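Local coordinates for DNA-binding protein Sso10a-2 (Sulfolobus solfataricus, PDB 4HW0) that binds DNA, probably through its winged-helix domain, pairs through a long antiparallel coiled coil, and probably takes part in compacting and organising the archaeal chromatin, at residues R8-M11 and E12-D16; A41-Y44 and L45-V49; G71-L74 and R75-E79; I78-F81 and I82-E86. All coordinates share one frame; numbering follows the deposited sequence. Where two conformers were deposited one is given.

Contact 1 (R8-M11 and E12-D16)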
loop_
_atom_site.group_PDB
_atom_site.type_symbol
_atom_site.label_atom_id
_atom_site.label_comp_id
_atom_site.label_asym_id
_atom_site.label_seq_id
_atom_site.Cartn_x
_atom_site.Cartn_y
_atom_site.Cartn_z
ATOM N N ARG A 8 -12.026 -7.225 5.916
ATOM C CA ARG A 8 -11.649 -7.303 4.502
ATOM C C ARG A 8 -12.401 -6.275 3.764
ATOM O O ARG A 8 -13.535 -6.015 4.070
ATOM C CB ARG A 8 -12.018 -8.669 3.936
ATOM C CG ARG A 8 -11.101 -9.778 4.374
ATOM C CD ARG A 8 -11.598 -11.140 3.900
ATOM N NE ARG A 8 -12.876 -11.470 4.488
ATOM C CZ ARG A 8 -13.617 -12.516 4.139
ATOM N NH1 ARG A 8 -13.225 -13.343 3.186
ATOM N NH2 ARG A 8 -14.794 -12.703 4.715
ATOM N N GLY A 9 -11.748 -5.694 2.785
ATOM C CA GLY A 9 -12.429 -4.830 1.846
ATOM C C GLY A 9 -13.026 -5.628 0.711
ATOM O O GLY A 9 -13.034 -6.856 0.710
ATOM N N THR A 10 -13.606 -4.888 -0.212
ATOM C CA THR A 10 -14.326 -5.435 -1.305
ATOM C C THR A 10 -13.466 -6.310 -2.195
ATOM O O THR A 10 -13.932 -7.364 -2.620
ATOM C CB THR A 10 -14.941 -4.278 -2.159
ATOM O OG1 THR A 10 -16.018 -3.675 -1.396
ATOM C CG2 THR A 10 -15.558 -4.818 -3.401
HETATM N N MSE A 11 -12.213 -5.885 -2.453
HETATM C CA MSE A 11 -11.333 -6.553 -3.396
HETATM C C MSE A 11 -11.052 -7.927 -2.818
HETATM O O MSE A 11 -11.151 -8.981 -3.468
HETATM C CB MSE A 11 -10.028 -5.783 -3.748
HETATM C CG MSE A 11 -10.359 -4.767 -4.834
HETATM SE SE MSE A 11 -8.656 -3.872 -5.297
HETATM C CE MSE A 11 -9.432 -2.412 -6.444
ATOM N N GLU A 12 -10.708 -7.943 -1.575
ATOM C CA GLU A 12 -10.387 -9.169 -0.941
ATOM C C GLU A 12 -11.533 -10.154 -0.792
ATOM O O GLU A 12 -11.335 -11.353 -0.854
ATOM C CB GLU A 12 -9.760 -8.870 0.380
ATOM C CG GLU A 12 -9.239 -10.104 1.051
ATOM C CD GLU A 12 -8.316 -9.737 2.213
ATOM O OE1 GLU A 12 -8.115 -8.507 2.527
ATOM O OE2 GLU A 12 -7.836 -10.721 2.779
ATOM N N ILE A 13 -12.739 -9.666 -0.537
ATOM C CA ILE A 13 -13.864 -10.578 -0.510
ATOM C C ILE A 13 -14.034 -11.199 -1.866
ATOM O O ILE A 13 -14.317 -12.344 -2.012
ATOM C CB ILE A 13 -15.148 -9.827 -0.020
ATOM C CG1 ILE A 13 -15.026 -9.578 1.472
ATOM C CG2 ILE A 13 -16.406 -10.667 -0.215
ATOM C CD1 ILE A 13 -15.997 -8.535 2.003
HETATM N N MSE A 14 -13.945 -10.361 -2.907
HETATM C CA MSE A 14 -14.076 -10.890 -4.252
HETATM C C MSE A 14 -13.071 -11.963 -4.534
HETATM O O MSE A 14 -13.366 -12.968 -5.164
HETATM C CB MSE A 14 -13.947 -9.738 -5.267
HETATM C CG MSE A 14 -15.082 -8.789 -5.247
HETATM SE SE MSE A 14 -14.881 -7.451 -6.707
HETATM C CE MSE A 14 -16.741 -7.128 -7.060
ATOM N N PHE A 15 -11.836 -11.756 -4.115
ATOM C CA PHE A 15 -10.793 -12.756 -4.274
ATOM C C PHE A 15 -11.189 -14.033 -3.581
ATOM O O PHE A 15 -11.040 -15.122 -4.146
ATOM C CB PHE A 15 -9.436 -12.260 -3.759
ATOM C CG PHE A 15 -8.365 -13.312 -3.706
ATOM C CD1 PHE A 15 -7.788 -13.772 -4.852
ATOM C CD2 PHE A 15 -7.934 -13.830 -2.520
ATOM C CE1 PHE A 15 -6.800 -14.775 -4.843
ATOM C CE2 PHE A 15 -6.894 -14.753 -2.476
ATOM C CZ PHE A 15 -6.343 -15.256 -3.659
ATOM N N ASP A 16 -11.669 -13.895 -2.350
ATOM C CA ASP A 16 -12.078 -15.088 -1.579
ATOM C C ASP A 16 -13.262 -15.837 -2.189
ATOM O O ASP A 16 -13.312 -17.027 -2.174
ATOM C CB ASP A 16 -12.345 -14.711 -0.131
ATOM C CG ASP A 16 -11.035 -14.444 0.651
ATOM O OD1 ASP A 16 -10.021 -15.101 0.327
ATOM O OD2 ASP A 16 -11.030 -13.579 1.549
HETATM O O HOH W 1 -8.964 -6.271 2.166
#
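Arg8 lays its aliphatic part over the carboxylate of Glu12, with Arg8 CG 3.5 Å from Glu12 CD, the two chains crossing at about a right angle. Its chain then bends at chi3 (-63°), which carries the guanidinium forward past Ile13 to Asp16. There Arg8 NH1 donates to Asp16 OD2 at 2.7 Å with an N-H...O angle of 155°. This salt bridge lies in the guanidinium plane but reaches OD2 on its anti side, 32° out of the carboxylate plane. Ile13 CG1 covers one face of the guanidinium, over its centre. Arg8 NH1 also donates to Ala34 O. With an alanine in place of Arg8, both Asp16 OD2 and Ala34 O would probably be left without this donor and the flank of Ile13 uncovered. Gly9 is the N-cap: its carbonyl O accepts from Ile13 N at 3.1 Å, while its own N donates to a water at 2.9 Å. Met14 N to Thr10 O (3.0 Å) and Phe15 N to Met11 O (2.9 Å) continue the helical ladder; Met11 and Met14 are selenomethionine. Glu12 OE1 has its charged partner in Arg85, on helix 69-98. Helix 10-18 is thus wedged between two others: Ile13 and Met14 rest on Tyr44 of helix 38-50, whereas Phe15 packs against Arg75 and Ile78 of helix 69-98.

Contact 2 (A41-Y44 and L45-V49)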
loop_
_atom_site.group_PDB
_atom_site.type_symbol
_atom_site.label_atom_id
_atom_site.label_comp_id
_atom_site.label_asym_id
_atom_site.label_seq_id
_atom_site.Cartn_x
_atom_site.Cartn_y
_atom_site.Cartn_z
ATOM N N ALA A 41 -22.870 -12.493 0.436
ATOM C CA ALA A 41 -22.596 -13.313 -0.733
ATOM C C ALA A 41 -23.476 -12.880 -1.896
ATOM O O ALA A 41 -23.002 -12.708 -3.018
ATOM C CB ALA A 41 -22.817 -14.776 -0.450
ATOM N N GLN A 42 -24.767 -12.669 -1.628
ATOM C CA GLN A 42 -25.707 -12.277 -2.697
ATOM C C GLN A 42 -25.261 -10.971 -3.378
ATOM O O GLN A 42 -25.257 -10.829 -4.646
ATOM C CB GLN A 42 -27.099 -12.089 -2.060
ATOM C CG GLN A 42 -28.192 -12.586 -2.873
ATOM C CD GLN A 42 -27.913 -14.014 -3.233
ATOM O OE1 GLN A 42 -28.092 -14.422 -4.380
ATOM N NE2 GLN A 42 -27.403 -14.777 -2.266
ATOM N N LYS A 43 -24.880 -10.000 -2.551
ATOM C CA LYS A 43 -24.429 -8.723 -3.123
ATOM C C LYS A 43 -23.180 -8.871 -4.037
ATOM O O LYS A 43 -23.102 -8.344 -5.175
ATOM C CB LYS A 43 -24.110 -7.788 -1.985
ATOM C CG LYS A 43 -23.590 -6.466 -2.499
ATOM C CD LYS A 43 -22.948 -5.606 -1.449
ATOM C CE LYS A 43 -22.606 -4.229 -2.011
ATOM N NZ LYS A 43 -22.315 -3.311 -0.881
ATOM N N TYR A 44 -22.143 -9.507 -3.501
ATOM C CA TYR A 44 -20.914 -9.693 -4.270
ATOM C C TYR A 44 -21.035 -10.583 -5.456
ATOM O O TYR A 44 -20.437 -10.292 -6.498
ATOM C CB TYR A 44 -19.811 -10.266 -3.372
ATOM C CG TYR A 44 -19.238 -9.191 -2.514
ATOM C CD1 TYR A 44 -19.853 -8.786 -1.338
ATOM C CD2 TYR A 44 -18.061 -8.598 -2.876
ATOM C CE1 TYR A 44 -19.318 -7.809 -0.553
ATOM C CE2 TYR A 44 -17.494 -7.632 -2.091
ATOM C CZ TYR A 44 -18.121 -7.242 -0.929
ATOM O OH TYR A 44 -17.545 -6.241 -0.201
ATOM N N LEU A 45 -21.778 -11.673 -5.336
ATOM C CA LEU A 45 -22.003 -12.526 -6.491
ATOM C C LEU A 45 -22.623 -11.712 -7.613
ATOM O O LEU A 45 -22.264 -11.904 -8.750
ATOM C CB LEU A 45 -22.860 -13.692 -6.159
ATOM C CG LEU A 45 -22.148 -14.741 -5.284
ATOM C CD1 LEU A 45 -23.167 -15.683 -4.698
ATOM C CD2 LEU A 45 -21.115 -15.497 -6.081
ATOM N N ASP A 46 -23.613 -10.906 -7.273
ATOM C CA ASP A 46 -24.279 -10.125 -8.288
ATOM C C ASP A 46 -23.355 -9.122 -8.993
ATOM O O ASP A 46 -23.357 -9.019 -10.214
ATOM C CB ASP A 46 -25.481 -9.397 -7.753
ATOM C CG ASP A 46 -26.255 -8.722 -8.944
ATOM O OD1 ASP A 46 -26.707 -9.449 -9.899
ATOM O OD2 ASP A 46 -26.280 -7.494 -8.988
ATOM N N GLN A 47 -22.514 -8.475 -8.213
ATOM C CA GLN A 47 -21.461 -7.639 -8.721
ATOM C C GLN A 47 -20.486 -8.363 -9.657
ATOM O O GLN A 47 -20.175 -7.866 -10.746
ATOM C CB GLN A 47 -20.729 -6.936 -7.624
ATOM C CG GLN A 47 -21.615 -5.911 -6.888
ATOM C CD GLN A 47 -20.783 -5.032 -6.012
ATOM O OE1 GLN A 47 -19.674 -5.443 -5.591
ATOM N NE2 GLN A 47 -21.332 -3.890 -5.600
ATOM N N LEU A 48 -20.065 -9.544 -9.271
ATOM C CA LEU A 48 -19.132 -10.347 -10.085
ATOM C C LEU A 48 -19.756 -10.801 -11.376
ATOM O O LEU A 48 -19.080 -10.863 -12.420
ATOM C CB LEU A 48 -18.660 -11.564 -9.240
ATOM C CG LEU A 48 -17.682 -11.163 -8.162
ATOM C CD1 LEU A 48 -17.360 -12.277 -7.180
ATOM C CD2 LEU A 48 -16.364 -10.620 -8.735
ATOM N N VAL A 49 -21.042 -11.144 -11.350
ATOM C CA VAL A 49 -21.776 -11.439 -12.632
ATOM C C VAL A 49 -21.847 -10.195 -13.475
ATOM O O VAL A 49 -21.529 -10.224 -14.703
ATOM C CB VAL A 49 -23.190 -12.012 -12.356
ATOM C CG1 VAL A 49 -23.974 -12.146 -13.638
ATOM C CG2 VAL A 49 -23.112 -13.369 -11.596
#
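Leu45 curls back over the carbonyl of Ala41, and both apolar and backbone contacts join this pair one turn apart in helix 38-50. The apolar part is Leu45 CD1 standing 4.4 Å from Ala41 CB. Separately, the side chain folds over the carbonyl: the first torsion, with CG beside the backbone N (chi1 -71°), brings Leu45 CG to 3.2 Å from Ala41 O. The backbone part is a regular i to i+4 ladder. Leu45 N meets Ala41 O at 2.8 Å, and Leu48 N meets Tyr44 O at 2.9 Å. Among the polar side chains, Lys43 and Gln47 run side by side in the same direction, Lys43 CE being 3.8 Å from Gln47 NE2, a van der Waals contact. Asp46 takes its charged partner, Lys50, one turn further on. Replacing Leu45 by an alanine would probably open a gap beside Ala41 and strip Ile27 and Leu54 of an apolar neighbour. Following helix 27-34 in the helix-turn-helix, this is probably the recognition helix. Tyr44 leans on Ile13 and Met14 of helix 10-18, Ala41 and Leu45 meet Ile27 of helix 27-34, and Leu45 and Leu48 cover Leu54 of strand 54-59.

Contact 3 (G71-L74 and R75-E79)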
loop_
_atom_site.group_PDB
_atom_site.type_symbol
_atom_site.label_atom_id
_atom_site.label_comp_id
_atom_site.label_asym_id
_atom_site.label_seq_id
_atom_site.Cartn_x
_atom_site.Cartn_y
_atom_site.Cartn_z
ATOM N N GLY A 71 -12.743 -13.329 -15.120
ATOM C CA GLY A 71 -12.758 -13.645 -13.646
ATOM C C GLY A 71 -11.482 -14.252 -13.138
ATOM O O GLY A 71 -11.030 -13.944 -12.056
ATOM N N LYS A 72 -10.857 -15.114 -13.931
ATOM C CA LYS A 72 -9.580 -15.690 -13.558
ATOM C C LYS A 72 -8.518 -14.604 -13.476
ATOM O O LYS A 72 -7.665 -14.636 -12.619
ATOM C CB LYS A 72 -9.126 -16.774 -14.578
ATOM C CG LYS A 72 -9.948 -18.020 -14.489
ATOM C CD LYS A 72 -9.681 -18.945 -15.649
ATOM C CE LYS A 72 -10.657 -20.094 -15.625
ATOM N NZ LYS A 72 -10.391 -20.938 -16.819
ATOM N N LEU A 73 -8.549 -13.675 -14.417
ATOM C CA LEU A 73 -7.641 -12.551 -14.435
ATOM C C LEU A 73 -7.884 -11.626 -13.292
ATOM O O LEU A 73 -6.946 -11.170 -12.656
ATOM C CB LEU A 73 -7.777 -11.755 -15.691
ATOM C CG LEU A 73 -7.120 -12.480 -16.858
ATOM C CD1 LEU A 73 -7.710 -12.264 -18.251
ATOM C CD2 LEU A 73 -5.637 -12.158 -16.899
ATOM N N LEU A 74 -9.146 -11.404 -12.961
ATOM C CA LEU A 74 -9.465 -10.603 -11.786
ATOM C C LEU A 74 -8.918 -11.237 -10.512
ATOM O O LEU A 74 -8.314 -10.569 -9.687
ATOM C CB LEU A 74 -10.968 -10.389 -11.712
ATOM C CG LEU A 74 -11.483 -9.567 -10.535
ATOM C CD1 LEU A 74 -10.901 -8.170 -10.497
ATOM C CD2 LEU A 74 -13.025 -9.557 -10.540
ATOM N N ARG A 75 -9.130 -12.535 -10.360
ATOM C CA ARG A 75 -8.580 -13.301 -9.193
ATOM C C ARG A 75 -7.062 -13.130 -9.074
ATOM O O ARG A 75 -6.547 -12.821 -8.021
ATOM C CB ARG A 75 -8.958 -14.803 -9.311
ATOM C CG ARG A 75 -8.392 -15.796 -8.264
ATOM C CD ARG A 75 -8.183 -17.232 -8.779
ATOM N NE ARG A 75 -7.576 -18.180 -7.819
ATOM C CZ ARG A 75 -6.367 -18.036 -7.274
ATOM N NH1 ARG A 75 -5.576 -16.990 -7.591
ATOM N NH2 ARG A 75 -5.950 -18.938 -6.422
ATOM N N THR A 76 -6.348 -13.313 -10.179
ATOM C CA THR A 76 -4.900 -13.181 -10.246
ATOM C C THR A 76 -4.470 -11.766 -9.858
ATOM O O THR A 76 -3.551 -11.557 -9.063
ATOM C CB THR A 76 -4.464 -13.515 -11.683
ATOM O OG1 THR A 76 -4.659 -14.924 -11.828
ATOM C CG2 THR A 76 -3.013 -13.191 -11.928
ATOM N N HIS A 77 -5.139 -10.755 -10.417
ATOM C CA HIS A 77 -4.772 -9.374 -10.090
ATOM C C HIS A 77 -5.039 -8.974 -8.659
ATOM O O HIS A 77 -4.233 -8.233 -8.067
ATOM C CB HIS A 77 -5.444 -8.415 -11.028
ATOM C CG HIS A 77 -4.963 -8.534 -12.419
ATOM N ND1 HIS A 77 -3.756 -9.076 -12.765
ATOM C CD2 HIS A 77 -5.553 -8.200 -13.574
ATOM C CE1 HIS A 77 -3.619 -9.074 -14.073
ATOM N NE2 HIS A 77 -4.718 -8.579 -14.586
ATOM N N ILE A 78 -6.146 -9.444 -8.109
ATOM C CA ILE A 78 -6.401 -9.172 -6.695
ATOM C C ILE A 78 -5.337 -9.851 -5.863
ATOM O O ILE A 78 -4.852 -9.292 -4.882
ATOM C CB ILE A 78 -7.794 -9.534 -6.237
ATOM C CG1 ILE A 78 -8.878 -8.784 -7.000
ATOM C CG2 ILE A 78 -7.955 -9.147 -4.807
ATOM C CD1 ILE A 78 -10.310 -9.251 -6.790
ATOM N N GLU A 79 -5.001 -11.070 -6.220
ATOM C CA GLU A 79 -3.976 -11.814 -5.455
ATOM C C GLU A 79 -2.680 -11.002 -5.401
ATOM O O GLU A 79 -2.028 -10.902 -4.362
ATOM C CB GLU A 79 -3.757 -13.183 -6.094
ATOM C CG GLU A 79 -2.842 -14.055 -5.252
ATOM C CD GLU A 79 -2.774 -15.482 -5.760
ATOM O OE1 GLU A 79 -2.825 -15.679 -6.994
ATOM O OE2 GLU A 79 -2.651 -16.403 -4.894
#
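Leu74 and Ile78 form the tightly packed face of this piece of helix 69-98, the long helix that leaves the winged-helix domain and builds the two-stranded antiparallel coiled coil. Leu74 CD1 touches Ile78 CD1 at 3.9 Å, the two side chains crossing obliquely. With CG opposite the backbone N (chi1 180°), Leu74 sends CD1 to Ile78, and both residues are buried. Val95 of the second subunit packs on each of them, Leu18 and Phe15 of helix 10-18 close in on Leu74 and Ile78 respectively, and Ile78 N donates to Leu74 O at 2.9 Å. Gly71, also buried, accepts from Arg75 N through its carbonyl.

Away from that seam the contact is looser and more polar. Lys72 and Thr76 are exposed; Thr76 N bonds to Lys72 O at 3.1 Å, and Thr76 OG1 lies at the same distance from that oxygen. Arg75 has two conformers; in the one given its NH1 forms a salt bridge with Glu79 OE1 at 3.1 Å, standing 65° out of the carboxylate plane, but as a constant feature this bond is doubtful. Leu98 of the second subunit packs on both His77 and exposed Leu73. His77 turns one ring face to its neighbour's carbonyl: Leu73 O stands 3.2 Å above the ring plane, offset toward the rim, with His77 CG 3.3 Å away.

Contact 4 (I78-F81 and I82-E86)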
loop_
_atom_site.group_PDB
_atom_site.type_symbol
_atom_site.label_atom_id
_atom_site.label_comp_id
_atom_site.label_asym_id
_atom_site.label_seq_id
_atom_site.Cartn_x
_atom_site.Cartn_y
_atom_site.Cartn_z
ATOM N N ILE A 78 -6.146 -9.444 -8.109
ATOM C CA ILE A 78 -6.401 -9.172 -6.695
ATOM C C ILE A 78 -5.337 -9.851 -5.863
ATOM O O ILE A 78 -4.852 -9.292 -4.882
ATOM C CB ILE A 78 -7.794 -9.534 -6.237
ATOM C CG1 ILE A 78 -8.878 -8.784 -7.000
ATOM C CG2 ILE A 78 -7.955 -9.147 -4.807
ATOM C CD1 ILE A 78 -10.310 -9.251 -6.790
ATOM N N GLU A 79 -5.001 -11.070 -6.220
ATOM C CA GLU A 79 -3.976 -11.814 -5.455
ATOM C C GLU A 79 -2.680 -11.002 -5.401
ATOM O O GLU A 79 -2.028 -10.902 -4.362
ATOM C CB GLU A 79 -3.757 -13.183 -6.094
ATOM C CG GLU A 79 -2.842 -14.055 -5.252
ATOM C CD GLU A 79 -2.774 -15.482 -5.760
ATOM O OE1 GLU A 79 -2.825 -15.679 -6.994
ATOM O OE2 GLU A 79 -2.651 -16.403 -4.894
ATOM N N GLU A 80 -2.293 -10.474 -6.567
ATOM C CA GLU A 80 -1.077 -9.686 -6.713
ATOM C C GLU A 80 -1.160 -8.413 -5.854
ATOM O O GLU A 80 -0.211 -8.085 -5.125
ATOM C CB GLU A 80 -0.777 -9.497 -8.186
ATOM C CG GLU A 80 0.475 -8.670 -8.432
ATOM C CD GLU A 80 1.815 -9.348 -7.994
ATOM O OE1 GLU A 80 1.794 -10.496 -7.475
ATOM O OE2 GLU A 80 2.896 -8.724 -8.236
ATOM N N PHE A 81 -2.332 -7.750 -5.841
ATOM C CA PHE A 81 -2.574 -6.573 -4.979
ATOM C C PHE A 81 -2.365 -6.902 -3.500
ATOM O O PHE A 81 -1.693 -6.177 -2.747
ATOM C CB PHE A 81 -3.974 -5.968 -5.245
ATOM C CG PHE A 81 -4.385 -4.939 -4.247
ATOM C CD1 PHE A 81 -4.983 -5.321 -3.032
ATOM C CD2 PHE A 81 -4.139 -3.623 -4.463
ATOM C CE1 PHE A 81 -5.322 -4.368 -2.091
ATOM C CE2 PHE A 81 -4.496 -2.667 -3.535
ATOM C CZ PHE A 81 -5.070 -3.041 -2.325
ATOM N N ILE A 82 -2.930 -8.018 -3.094
ATOM C CA ILE A 82 -2.850 -8.416 -1.690
ATOM C C ILE A 82 -1.432 -8.688 -1.228
ATOM O O ILE A 82 -0.989 -8.232 -0.176
ATOM C CB ILE A 82 -3.767 -9.633 -1.465
ATOM C CG1 ILE A 82 -5.215 -9.179 -1.514
ATOM C CG2 ILE A 82 -3.455 -10.332 -0.140
ATOM C CD1 ILE A 82 -6.162 -10.351 -1.633
ATOM N N LYS A 83 -0.697 -9.386 -2.053
ATOM C CA LYS A 83 0.659 -9.709 -1.772
ATOM C C LYS A 83 1.528 -8.426 -1.701
ATOM O O LYS A 83 2.302 -8.257 -0.786
ATOM C CB LYS A 83 1.162 -10.679 -2.847
ATOM C CG LYS A 83 2.663 -10.813 -2.974
ATOM C CD LYS A 83 3.054 -11.601 -4.217
ATOM C CE LYS A 83 4.298 -11.048 -4.886
ATOM N NZ LYS A 83 4.396 -11.533 -6.302
ATOM N N ILE A 84 1.377 -7.509 -2.635
ATOM C CA ILE A 84 2.125 -6.242 -2.541
ATOM C C ILE A 84 1.731 -5.433 -1.307
ATOM O O ILE A 84 2.564 -4.785 -0.672
ATOM C CB ILE A 84 1.906 -5.378 -3.820
ATOM C CG1 ILE A 84 2.500 -6.121 -5.036
ATOM C CG2 ILE A 84 2.601 -4.041 -3.684
ATOM C CD1 ILE A 84 2.055 -5.617 -6.396
ATOM N N ARG A 85 0.448 -5.449 -0.964
ATOM C CA ARG A 85 -0.014 -4.716 0.195
ATOM C C ARG A 85 0.652 -5.246 1.455
ATOM O O ARG A 85 0.989 -4.465 2.365
ATOM C CB ARG A 85 -1.531 -4.787 0.324
ATOM C CG ARG A 85 -2.122 -3.945 1.450
ATOM C CD ARG A 85 -3.628 -4.126 1.549
ATOM N NE ARG A 85 -3.933 -5.519 1.893
ATOM C CZ ARG A 85 -5.156 -6.026 1.973
ATOM N NH1 ARG A 85 -6.225 -5.252 1.750
ATOM N NH2 ARG A 85 -5.295 -7.303 2.284
ATOM N N GLU A 86 0.824 -6.559 1.523
ATOM C CA GLU A 86 1.520 -7.151 2.650
ATOM C C GLU A 86 2.945 -6.655 2.709
ATOM O O GLU A 86 3.463 -6.413 3.785
ATOM C CB GLU A 86 1.551 -8.726 2.562
ATOM C CG GLU A 86 0.241 -9.377 3.046
ATOM C CD GLU A 86 -0.174 -8.878 4.472
ATOM O OE1 GLU A 86 0.677 -9.029 5.385
ATOM O OE2 GLU A 86 -1.291 -8.280 4.698
#
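Phe81 O accepts the N-H of Arg85 at 2.9 Å, one rung of the helical ladder that also includes Ile82 N to Ile78 O and Ile84 N to Glu80 O. On the outer side, Glu80 and Lys83 form a salt bridge, Lys83 NZ donating at 3.0 Å to Glu80 OE1, which accepts with its syn lone pair. The glutamate chain is bent at chi2 (67°), which folds its carboxylate along the helix instead of outward, and the same bend brings Glu80 OE2 to 3.7 Å from Ile84 CD1. One carboxylate is therefore shared between a charged and an apolar neighbour: OE1 takes the lysine, while OE2 lies equally near Lys83 NZ and Ile84 CD1.

Phe81 makes the aromatic part of the contact. Its CG stands opposite the backbone N (chi1 169°), and the ring reaches along Arg85: Phe81 CE1 is 4.0 Å from Arg85 CD and equally far from NH1. Ring and guanidinium planes are 69° apart. At the far end of Arg85, NH2 forms a salt bridge with Glu12, which would tend to fix how the guanidinium is turned. The ring also meets Ile82, with CG1 4.2 Å from Phe81 CD1. Ile82 CD1 in turn touches Ile78 CG2 at 3.8 Å.

These turns belong to the antiparallel coiled coil and lie in helix 69-98 between helix 10-18 and the partner helix: Ile78 and Ile82 pack on Phe15, while Phe81 and Arg85 meet Leu88 of the second subunit, and Ile84 of this chain meets Ile84 of the second subunit.

In the fold
Followed from the N terminus, contacts 1, 2 and 3 come in series and contact 4 overlaps contact 3; all are local, so none closes a long loop. Contact 1 joins the N-terminal lead-in and cap to the first turns of helix 10-18 and touches all three others. Contact 2, in helix 38-50, meets it through Thr10 OG1 and Tyr44 OH, 3.2 Å apart in a probable hydrogen bond. Contacts 3 and 4 share Ile78 and Glu79 on helix 69-98, and both reach the second subunit, as contact 1 does. Contact 2 meets contact 3 at Leu48 and Leu74 but stays about 7 Å from contact 4 at the nearest atoms. Together they tie the winged-helix core to the coiled-coil helix.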